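Local coordinates for protein type 6 secretion amidase effector 2 (Salmonella typhi, PDB 6WIN) that is a type VI secretion amidase toxin that probably cleaves peptide cross-links of bacterial peptidoglycan, with a fold consistent with the NlpC/P60-like cysteine peptidases, at residues D13-G18 and K97-K102; G71-F76 and V87-K92; R103-L108 and N124-Y129. One frame throughout, in Å; residues are numbered along the deposited sequence.

Overall arrangement
Contacts 1 and 3 lie at either end of edge strand 101-106; contact 2 lies one strand further in, near the centre of the chain. Together they illustrate how polar links tie loops to strands and neighbouring strands to each other. The centres of contacts 1 and 3 are about 20 Å apart. Contact 2 pairs strands 74-81 and 84-89; its centre lies about 10 Å from that of contact 1 and 11 Å from that of contact 3. Along the chain contact 1 encloses contact 2, and contact 3 follows. Asp89 joins all three, through salt bridges to Lys97 and Arg103. It also hydrogen-bonds His73, so the flanking contacts converge on what is probably the active-site region.

Contact 1: residues D13-G18 and K97-K102; sequences DTEKVG and KPRVSK
Lys16 reaches across to Lys97 and Arg99, just before strand 101-106. CB rests near Gln90, outside the two segments; CG passes over the backbone of Arg99, 3.9 Å from its C atom; CD and CE run alongside the carbonyl of Lys97. A bend at chi3 (-69°) swings CE, and with it NZ, to that carbonyl, and NZ gives a hydrogen bond of 2.9 Å to Lys97 O. The same ammonium also meets Asp94 in a salt bridge and the carbonyl of Trp91, so a buried charge is held by three oxygen partners. Two backbone bonds, Asp13 N to Val100 O at 2.8 Å and Val100 N to Thr14 O at 3.1 Å, fasten the loop ahead of helix 23-30 to the entrance of the sheet's edge strand. Beside these bonds, Thr14 OG1 touches Val100 CB at 3.4 Å while hydrogen-bonding to Leu11 O. On the exposed side Glu15 and Arg99 run side by side, pointing the same way, their planes 40° apart, and OE2 forms a salt bridge to NH1 at 3.1 Å. A water accepts from Lys16 N and donates to Pro98 O, with a weaker bond to Glu15 OE1.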
loop_
_atom_site.group_PDB
_atom_site.type_symbol
_atom_site.label_atom_id
_atom_site.label_comp_id
_atom_site.label_asym_id
_atom_site.label_seq_id
_atom_site.Cartn_x
_atom_site.Cartn_y
_atom_site.Cartn_z
ATOM N N ASP A 13 -9.746 13.445 4.576
ATOM C CA ASP A 13 -10.093 14.280 5.709
ATOM C C ASP A 13 -10.861 13.527 6.783
ATOM O O ASP A 13 -11.274 14.157 7.754
ATOM C CB ASP A 13 -10.908 15.505 5.291
ATOM C CG ASP A 13 -10.039 16.607 4.751
ATOM O OD1 ASP A 13 -8.804 16.486 4.894
ATOM O OD2 ASP A 13 -10.585 17.585 4.194
ATOM N N THR A 14 -11.054 12.212 6.659
ATOM C CA THR A 14 -11.715 11.510 7.746
ATOM C C THR A 14 -10.760 11.352 8.924
ATOM O O THR A 14 -9.547 11.541 8.807
ATOM C CB THR A 14 -12.242 10.132 7.311
ATOM O OG1 THR A 14 -11.188 9.350 6.729
ATOM C CG2 THR A 14 -13.377 10.273 6.306
ATOM N N GLU A 15 -11.327 11.021 10.079
ATOM C CA GLU A 15 -10.516 10.747 11.257
ATOM C C GLU A 15 -9.780 9.424 11.094
ATOM O O GLU A 15 -10.306 8.471 10.522
ATOM C CB GLU A 15 -11.388 10.716 12.509
ATOM C CG GLU A 15 -11.873 12.095 12.943
ATOM C CD GLU A 15 -10.720 13.033 13.214
ATOM O OE1 GLU A 15 -10.029 12.845 14.242
ATOM O OE2 GLU A 15 -10.490 13.943 12.389
ATOM N N LYS A 16 -8.537 9.390 11.567
ATOM C CA LYS A 16 -7.760 8.163 11.550
ATOM C C LYS A 16 -8.412 7.129 12.453
ATOM O O LYS A 16 -9.105 7.469 13.414
ATOM C CB LYS A 16 -6.325 8.446 11.992
ATOM C CG LYS A 16 -5.600 9.408 11.069
ATOM C CD LYS A 16 -4.098 9.364 11.289
ATOM C CE LYS A 16 -3.726 9.957 12.637
ATOM N NZ LYS A 16 -2.260 10.037 12.829
ATOM N N VAL A 17 -8.189 5.855 12.130
ATOM C CA VAL A 17 -8.923 4.743 12.718
ATOM C C VAL A 17 -7.937 3.679 13.178
ATOM O O VAL A 17 -6.753 3.705 12.842
ATOM C CB VAL A 17 -9.936 4.128 11.734
ATOM C CG1 VAL A 17 -11.020 5.132 11.388
ATOM C CG2 VAL A 17 -9.209 3.663 10.472
ATOM N N GLY A 18 -8.452 2.716 13.937
ATOM C CA GLY A 18 -7.633 1.639 14.446
ATOM C C GLY A 18 -7.006 1.977 15.785
ATOM O O GLY A 18 -6.971 3.126 16.231
ATOM N N LYS A 97 0.466 13.676 9.719
ATOM C CA LYS A 97 -0.677 12.942 9.177
ATOM C C LYS A 97 -1.838 13.069 10.154
ATOM O O LYS A 97 -2.252 12.087 10.779
ATOM C CB LYS A 97 -0.299 11.474 8.935
ATOM C CG LYS A 97 -1.178 10.717 7.939
ATOM C CD LYS A 97 -0.987 11.197 6.499
ATOM C CE LYS A 97 -1.746 10.310 5.533
ATOM N NZ LYS A 97 -1.699 10.780 4.120
ATOM N N PRO A 98 -2.378 14.285 10.330
ATOM C CA PRO A 98 -3.503 14.447 11.269
ATOM C C PRO A 98 -4.765 13.721 10.834
ATOM O O PRO A 98 -5.535 13.267 11.692
ATOM C CB PRO A 98 -3.710 15.970 11.312
ATOM C CG PRO A 98 -3.163 16.461 10.015
ATOM C CD PRO A 98 -1.986 15.570 9.724
ATOM N N ARG A 99 -5.005 13.603 9.528
ATOM C CA ARG A 99 -6.187 12.935 9.007
ATOM C C ARG A 99 -5.776 11.861 8.006
ATOM O O ARG A 99 -4.623 11.791 7.567
ATOM C CB ARG A 99 -7.141 13.924 8.331
ATOM C CG ARG A 99 -7.276 15.273 9.034
ATOM C CD ARG A 99 -8.017 15.196 10.375
ATOM N NE ARG A 99 -7.708 16.382 11.164
ATOM C CZ ARG A 99 -7.642 16.427 12.489
ATOM N NH1 ARG A 99 -7.891 15.354 13.212
ATOM N NH2 ARG A 99 -7.317 17.562 13.092
ATOM N N VAL A 100 -6.746 11.009 7.655
ATOM C CA VAL A 100 -6.621 10.187 6.457
ATOM C C VAL A 100 -6.591 11.119 5.258
ATOM O O VAL A 100 -7.428 12.026 5.147
ATOM C CB VAL A 100 -7.780 9.175 6.389
ATOM C CG1 VAL A 100 -7.648 8.263 5.180
ATOM C CG2 VAL A 100 -7.807 8.350 7.663
ATOM N N SER A 101 -5.600 10.946 4.378
ATOM C CA SER A 101 -5.439 11.911 3.294
ATOM C C SER A 101 -4.613 11.327 2.159
ATOM O O SER A 101 -3.908 10.332 2.330
ATOM C CB SER A 101 -4.779 13.206 3.784
ATOM O OG SER A 101 -3.538 12.944 4.398
ATOM N N LYS A 102 -4.686 12.000 1.006
ATOM C CA LYS A 102 -3.963 11.590 -0.193
ATOM C C LYS A 102 -2.523 12.071 -0.166
ATOM O O LYS A 102 -2.223 13.160 0.334
ATOM C CB LYS A 102 -4.593 12.160 -1.460
ATOM C CG LYS A 102 -6.078 12.280 -1.489
ATOM C CD LYS A 102 -6.455 12.931 -2.799
ATOM C CE LYS A 102 -7.939 12.913 -3.015
ATOM N NZ LYS A 102 -8.257 13.500 -4.347
HETATM O O HOH W 1 -7.658 11.757 12.829
#

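Contact 2: residues G71-F76 and V87-K92; sequences GNHAAF and VMDQWK
Phe76 and Met88 form an antiparallel hydrogen-bonded pair, Phe76 N to Met88 O at 2.9 Å and Met88 N to Phe76 O at 2.8 Å, although the N-to-C directions of the two short strands make 120°, well short of antiparallel. Farther along, a water bridges the backbones, donating to Ala74 O and accepting from Gln90 N.

His73 and Asp89 take over where the backbone pairing stops. The imidazole gives its NE2 hydrogen to Asp89 OD2 at 2.7 Å. The oxygen is met on its anti side, somewhat out of the carboxylate plane, and ring and carboxylate stand 79° to each other. With CG placed between the backbone N and carbonyl carbon (chi1 59°), Asp89 directs its carboxylate at the ring. Lys97 holds OD1 in a salt bridge, while OD2 is shared by His73 and Arg103, which positions the carboxylate. This His-carboxylate bond restrains the rotation of the imidazole; Gln90 O lies near the ring edge, and Trp91 CE3 approaches CE1 obliquely at 4.0 Å. With Cys23 at the start of helix 23-30 touching His73, the group is consistent with the Cys-His-polar residue site of NlpC/P60-like amidases.

On the same side of the chain, Ala75 CB fits against Val87 CB at 3.7 Å and Asp89 CB at 3.8 Å. Phe76 and Met88 project from the other face, touching through their CB atoms, while the selenomethionine chain bends away at chi2 and chi3.

The hairpin of strands 74-81 and 84-89 lies between strands 56-59 and 101-106: backbone hydrogen bonds join Ala75 to Ile57 and Val87 to Arg103. Helix 23-30 packs on the Phe76 face with Leu26 and Ile27.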
loop_
_atom_site.group_PDB
_atom_site.type_symbol
_atom_site.label_atom_id
_atom_site.label_comp_id
_atom_site.label_asym_id
_atom_site.label_seq_id
_atom_site.Cartn_x
_atom_site.Cartn_y
_atom_site.Cartn_z
ATOM N N GLY A 71 10.177 0.482 6.640
ATOM C CA GLY A 71 9.557 1.053 5.467
ATOM C C GLY A 71 8.307 0.360 4.965
ATOM O O GLY A 71 7.810 0.733 3.897
ATOM N N ASN A 72 7.777 -0.632 5.679
ATOM C CA ASN A 72 6.558 -1.283 5.215
ATOM C C ASN A 72 5.390 -0.305 5.281
ATOM O O ASN A 72 5.343 0.582 6.137
ATOM C CB ASN A 72 6.259 -2.560 6.020
ATOM C CG ASN A 72 6.066 -2.309 7.515
ATOM O OD1 ASN A 72 5.114 -1.657 7.939
ATOM N ND2 ASN A 72 6.962 -2.860 8.318
ATOM N N HIS A 73 4.460 -0.445 4.337
ATOM C CA HIS A 73 3.354 0.499 4.233
ATOM C C HIS A 73 2.236 -0.148 3.431
ATOM O O HIS A 73 2.480 -1.009 2.587
ATOM C CB HIS A 73 3.802 1.819 3.585
ATOM C CG HIS A 73 2.806 2.937 3.707
ATOM N ND1 HIS A 73 2.405 3.451 4.922
ATOM C CD2 HIS A 73 2.128 3.633 2.764
ATOM C CE1 HIS A 73 1.512 4.404 4.723
ATOM N NE2 HIS A 73 1.331 4.541 3.422
ATOM N N ALA A 74 1.006 0.263 3.724
ATOM C CA ALA A 74 -0.174 -0.192 3.004
ATOM C C ALA A 74 -1.061 1.012 2.737
ATOM O O ALA A 74 -1.003 2.008 3.464
ATOM C CB ALA A 74 -0.943 -1.272 3.785
ATOM N N ALA A 75 -1.875 0.929 1.685
ATOM C CA ALA A 75 -2.664 2.090 1.288
ATOM C C ALA A 75 -3.746 1.664 0.306
ATOM O O ALA A 75 -3.773 0.524 -0.163
ATOM C CB ALA A 75 -1.771 3.180 0.672
ATOM N N PHE A 76 -4.647 2.600 0.006
ATOM C CA PHE A 76 -5.601 2.448 -1.086
ATOM C C PHE A 76 -5.070 3.171 -2.317
ATOM O O PHE A 76 -4.696 4.344 -2.238
ATOM C CB PHE A 76 -6.980 3.018 -0.737
ATOM C CG PHE A 76 -7.677 2.336 0.413
ATOM C CD1 PHE A 76 -8.317 1.111 0.234
ATOM C CD2 PHE A 76 -7.726 2.935 1.658
ATOM C CE1 PHE A 76 -8.986 0.500 1.279
ATOM C CE2 PHE A 76 -8.392 2.328 2.714
ATOM C CZ PHE A 76 -9.018 1.098 2.519
ATOM N N VAL A 87 -1.992 7.727 -3.510
ATOM C CA VAL A 87 -2.615 6.760 -2.612
ATOM C C VAL A 87 -3.402 7.495 -1.529
ATOM O O VAL A 87 -3.219 8.688 -1.292
ATOM C CB VAL A 87 -1.589 5.805 -1.956
ATOM C CG1 VAL A 87 -0.680 5.161 -3.011
ATOM C CG2 VAL A 87 -0.771 6.540 -0.893
HETATM N N MSE A 88 -4.286 6.752 -0.869
HETATM C CA MSE A 88 -4.982 7.190 0.342
HETATM C C MSE A 88 -4.493 6.365 1.540
HETATM O O MSE A 88 -4.570 5.118 1.516
HETATM C CB MSE A 88 -6.498 7.044 0.142
HETATM C CG MSE A 88 -7.381 7.568 1.274
HETATM SE SE MSE A 88 -7.424 9.518 1.271
HETATM C CE MSE A 88 -8.560 9.878 -0.382
ATOM N N ASP A 89 -3.957 7.019 2.573
ATOM C CA ASP A 89 -3.350 6.263 3.661
ATOM C C ASP A 89 -3.434 7.021 4.981
ATOM O O ASP A 89 -4.064 8.078 5.092
ATOM C CB ASP A 89 -1.897 5.871 3.323
ATOM C CG ASP A 89 -0.980 7.069 3.040
ATOM O OD1 ASP A 89 -1.399 8.234 3.188
ATOM O OD2 ASP A 89 0.192 6.821 2.666
ATOM N N GLN A 90 -2.815 6.435 6.001
ATOM C CA GLN A 90 -2.645 7.061 7.300
ATOM C C GLN A 90 -1.403 6.452 7.933
ATOM O O GLN A 90 -0.896 5.426 7.477
ATOM C CB GLN A 90 -3.871 6.845 8.206
ATOM C CG GLN A 90 -3.830 5.507 8.952
ATOM C CD GLN A 90 -5.028 5.270 9.860
ATOM O OE1 GLN A 90 -5.969 6.064 9.898
ATOM N NE2 GLN A 90 -4.996 4.163 10.599
ATOM N N TRP A 91 -0.915 7.091 8.992
ATOM C CA TRP A 91 0.044 6.466 9.899
ATOM C C TRP A 91 0.003 7.226 11.224
ATOM O O TRP A 91 -0.788 8.159 11.404
ATOM C CB TRP A 91 1.456 6.374 9.292
ATOM C CG TRP A 91 2.132 7.667 8.876
ATOM C CD1 TRP A 91 2.958 8.442 9.642
ATOM C CD2 TRP A 91 2.069 8.300 7.588
ATOM N NE1 TRP A 91 3.399 9.529 8.916
ATOM C CE2 TRP A 91 2.868 9.465 7.653
ATOM C CE3 TRP A 91 1.414 7.998 6.387
ATOM C CZ2 TRP A 91 3.029 10.330 6.562
ATOM C CZ3 TRP A 91 1.576 8.867 5.301
ATOM C CH2 TRP A 91 2.377 10.015 5.400
ATOM N N LYS A 92 0.849 6.798 12.168
ATOM C CA LYS A 92 0.668 7.188 13.564
ATOM C C LYS A 92 1.025 8.648 13.841
ATOM O O LYS A 92 0.615 9.175 14.878
ATOM C CB LYS A 92 1.490 6.269 14.473
HETATM O O HOH W 2 -2.950 3.375 4.974
#

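Contact 3: residues R103-L108 and N124-Y129; sequences RYIRKL and NNAEAY
Arg103 and Asn124 meet at about a right angle, the guanidinium and amide planes 88° apart. Arg103 leaves its backbone with CG between N and the carbonyl carbon (chi1 71°) and then runs extended to NE, which carries the guanidinium to Asn124 OD1; NH1 donates to that oxygen at 2.7 Å. The other nitrogens are engaged beyond the segments: NE in a salt bridge with Asp89, NH2 in a hydrogen bond to Ser123 O. Three acceptors therefore hold the group against rotation, while Ile105 CD1 lies 3.6 Å above one of its faces, toward the rim.

Ile105 uses its two branches separately. CG2, anti to the backbone N, presses on the backbone at Asn124 and Ala126, 3.5 Å from Ala126 N. CD1, at the end of the other branch, meets the phenol end of Tyr129, 3.8 Å from CZ, and the two side chains cross at about a right angle. The Tyr129 hydroxyl is hydrogen-bonded to Ser123 O.

Further along, Lys107 bends at chi2 and chi4, and the second bend (-70°) brings NZ to Glu127 OE1 in a salt bridge of 2.6 Å, entered from above the carboxylate plane. NZ also donates to Leu108 O. Glu127 OE2 hydrogen-bonds with Ser112 OG, so each carboxylate oxygen has a partner. A water links Leu108 N with Asn125 OD1 and Glu127 OE1.

Ala126 N donates to Arg106 O at 2.9 Å, a backbone hydrogen bond between strand end and turn. Within the turn, Asn125 OD1 accepts from Glu127 N at 3.0 Å: an Asx turn, here leading from the loop after edge strand 101-106 into strand 129-133 of the same antiparallel sheet.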
loop_
_atom_site.group_PDB
_atom_site.type_symbol
_atom_site.label_atom_id
_atom_site.label_comp_id
_atom_site.label_asym_id
_atom_site.label_seq_id
_atom_site.Cartn_x
_atom_site.Cartn_y
_atom_site.Cartn_z
ATOM N N ARG A 103 -1.637 11.274 -0.768
ATOM C CA ARG A 103 -0.271 11.721 -0.986
ATOM C C ARG A 103 0.284 11.075 -2.251
ATOM O O ARG A 103 -0.199 10.039 -2.718
ATOM C CB ARG A 103 0.631 11.426 0.222
ATOM C CG ARG A 103 0.958 9.944 0.435
ATOM C CD ARG A 103 1.964 9.779 1.571
ATOM N NE ARG A 103 2.271 8.376 1.833
ATOM C CZ ARG A 103 3.464 7.816 1.659
ATOM N NH1 ARG A 103 4.484 8.541 1.217
ATOM N NH2 ARG A 103 3.637 6.526 1.937
ATOM N N TYR A 104 1.312 11.721 -2.800
ATOM C CA TYR A 104 1.943 11.339 -4.054
ATOM C C TYR A 104 3.205 10.559 -3.732
ATOM O O TYR A 104 4.086 11.070 -3.029
ATOM C CB TYR A 104 2.293 12.580 -4.868
ATOM C CG TYR A 104 2.745 12.376 -6.304
ATOM C CD1 TYR A 104 1.926 11.750 -7.223
ATOM C CD2 TYR A 104 3.954 12.900 -6.751
ATOM C CE1 TYR A 104 2.311 11.599 -8.536
ATOM C CE2 TYR A 104 4.350 12.765 -8.074
ATOM C CZ TYR A 104 3.519 12.117 -8.956
ATOM O OH TYR A 104 3.877 11.972 -10.260
ATOM N N ILE A 105 3.283 9.330 -4.237
ATOM C CA ILE A 105 4.444 8.467 -4.080
ATOM C C ILE A 105 5.125 8.385 -5.439
ATOM O O ILE A 105 4.530 7.898 -6.407
ATOM C CB ILE A 105 4.043 7.078 -3.558
ATOM C CG1 ILE A 105 3.218 7.218 -2.272
ATOM C CG2 ILE A 105 5.272 6.198 -3.349
ATOM C CD1 ILE A 105 2.963 5.889 -1.545
ATOM N N ARG A 106 6.353 8.891 -5.518
ATOM C CA ARG A 106 7.058 9.004 -6.785
ATOM C C ARG A 106 7.784 7.721 -7.173
ATOM O O ARG A 106 8.240 6.948 -6.326
ATOM C CB ARG A 106 8.073 10.137 -6.731
ATOM C CG ARG A 106 7.537 11.399 -6.109
ATOM C CD ARG A 106 8.126 12.592 -6.781
ATOM N NE ARG A 106 9.569 12.460 -7.024
ATOM C CZ ARG A 106 10.489 12.343 -6.069
ATOM N NH1 ARG A 106 11.772 12.233 -6.400
ATOM N NH2 ARG A 106 10.129 12.343 -4.787
ATOM N N LYS A 107 7.889 7.514 -8.480
ATOM C CA LYS A 107 8.909 6.635 -9.024
ATOM C C LYS A 107 10.249 7.349 -8.914
ATOM O O LYS A 107 10.428 8.445 -9.458
ATOM C CB LYS A 107 8.588 6.275 -10.471
ATOM C CG LYS A 107 9.477 5.162 -11.044
ATOM C CD LYS A 107 10.388 5.702 -12.127
ATOM C CE LYS A 107 11.280 4.597 -12.706
ATOM N NZ LYS A 107 12.327 4.153 -11.719
ATOM N N LEU A 108 11.161 6.768 -8.152
ATOM C CA LEU A 108 12.449 7.377 -7.875
ATOM C C LEU A 108 13.441 7.048 -8.988
ATOM O O LEU A 108 13.310 6.044 -9.689
ATOM C CB LEU A 108 12.974 6.879 -6.526
ATOM C CG LEU A 108 11.959 7.012 -5.392
ATOM C CD1 LEU A 108 12.531 6.494 -4.083
ATOM C CD2 LEU A 108 11.536 8.470 -5.266
ATOM N N ASN A 124 8.170 5.323 0.330
ATOM C CA ASN A 124 8.082 6.474 -0.567
ATOM C C ASN A 124 8.571 6.135 -1.974
ATOM O O ASN A 124 8.961 7.033 -2.734
ATOM C CB ASN A 124 8.871 7.653 0.012
ATOM C CG ASN A 124 8.365 8.064 1.382
ATOM O OD1 ASN A 124 7.165 8.137 1.603
ATOM N ND2 ASN A 124 9.276 8.309 2.311
ATOM N N ASN A 125 8.531 4.850 -2.335
ATOM C CA ASN A 125 9.021 4.316 -3.604
ATOM C C ASN A 125 7.843 3.690 -4.341
ATOM O O ASN A 125 7.381 2.608 -3.961
ATOM C CB ASN A 125 10.120 3.277 -3.351
ATOM C CG ASN A 125 10.869 2.886 -4.602
ATOM O OD1 ASN A 125 10.306 2.834 -5.697
ATOM N ND2 ASN A 125 12.163 2.616 -4.446
ATOM N N ALA A 126 7.384 4.343 -5.413
ATOM C CA ALA A 126 6.225 3.847 -6.152
ATOM C C ALA A 126 6.415 2.427 -6.670
ATOM O O ALA A 126 5.426 1.719 -6.884
ATOM C CB ALA A 126 5.904 4.764 -7.328
ATOM N N GLU A 127 7.659 2.005 -6.918
ATOM C CA GLU A 127 7.921 0.680 -7.472
ATOM C C GLU A 127 7.837 -0.431 -6.429
ATOM O O GLU A 127 7.795 -1.609 -6.803
ATOM C CB GLU A 127 9.303 0.663 -8.145
ATOM C CG GLU A 127 9.389 1.558 -9.390
ATOM C CD GLU A 127 10.703 1.399 -10.139
ATOM O OE1 GLU A 127 11.563 2.290 -10.010
ATOM O OE2 GLU A 127 10.874 0.382 -10.846
ATOM N N ALA A 128 7.791 -0.085 -5.140
ATOM C CA ALA A 128 7.675 -1.084 -4.088
ATOM C C ALA A 128 6.243 -1.566 -3.871
ATOM O O ALA A 128 6.030 -2.497 -3.085
ATOM C CB ALA A 128 8.227 -0.524 -2.774
ATOM N N TYR A 129 5.266 -0.993 -4.562
ATOM C CA TYR A 129 3.866 -1.241 -4.253
ATOM C C TYR A 129 3.267 -2.270 -5.198
ATOM O O TYR A 129 3.416 -2.175 -6.420
ATOM C CB TYR A 129 3.063 0.058 -4.295
ATOM C CG TYR A 129 3.330 0.870 -3.060
ATOM C CD1 TYR A 129 4.419 1.750 -2.997
ATOM C CD2 TYR A 129 2.527 0.725 -1.934
ATOM C CE1 TYR A 129 4.686 2.470 -1.848
ATOM C CE2 TYR A 129 2.774 1.440 -0.783
ATOM C CZ TYR A 129 3.851 2.314 -0.742
ATOM O OH TYR A 129 4.085 3.004 0.420
HETATM O O HOH W 3 7.893 9.398 -3.049
HETATM O O HOH W 4 10.991 4.050 -7.776
#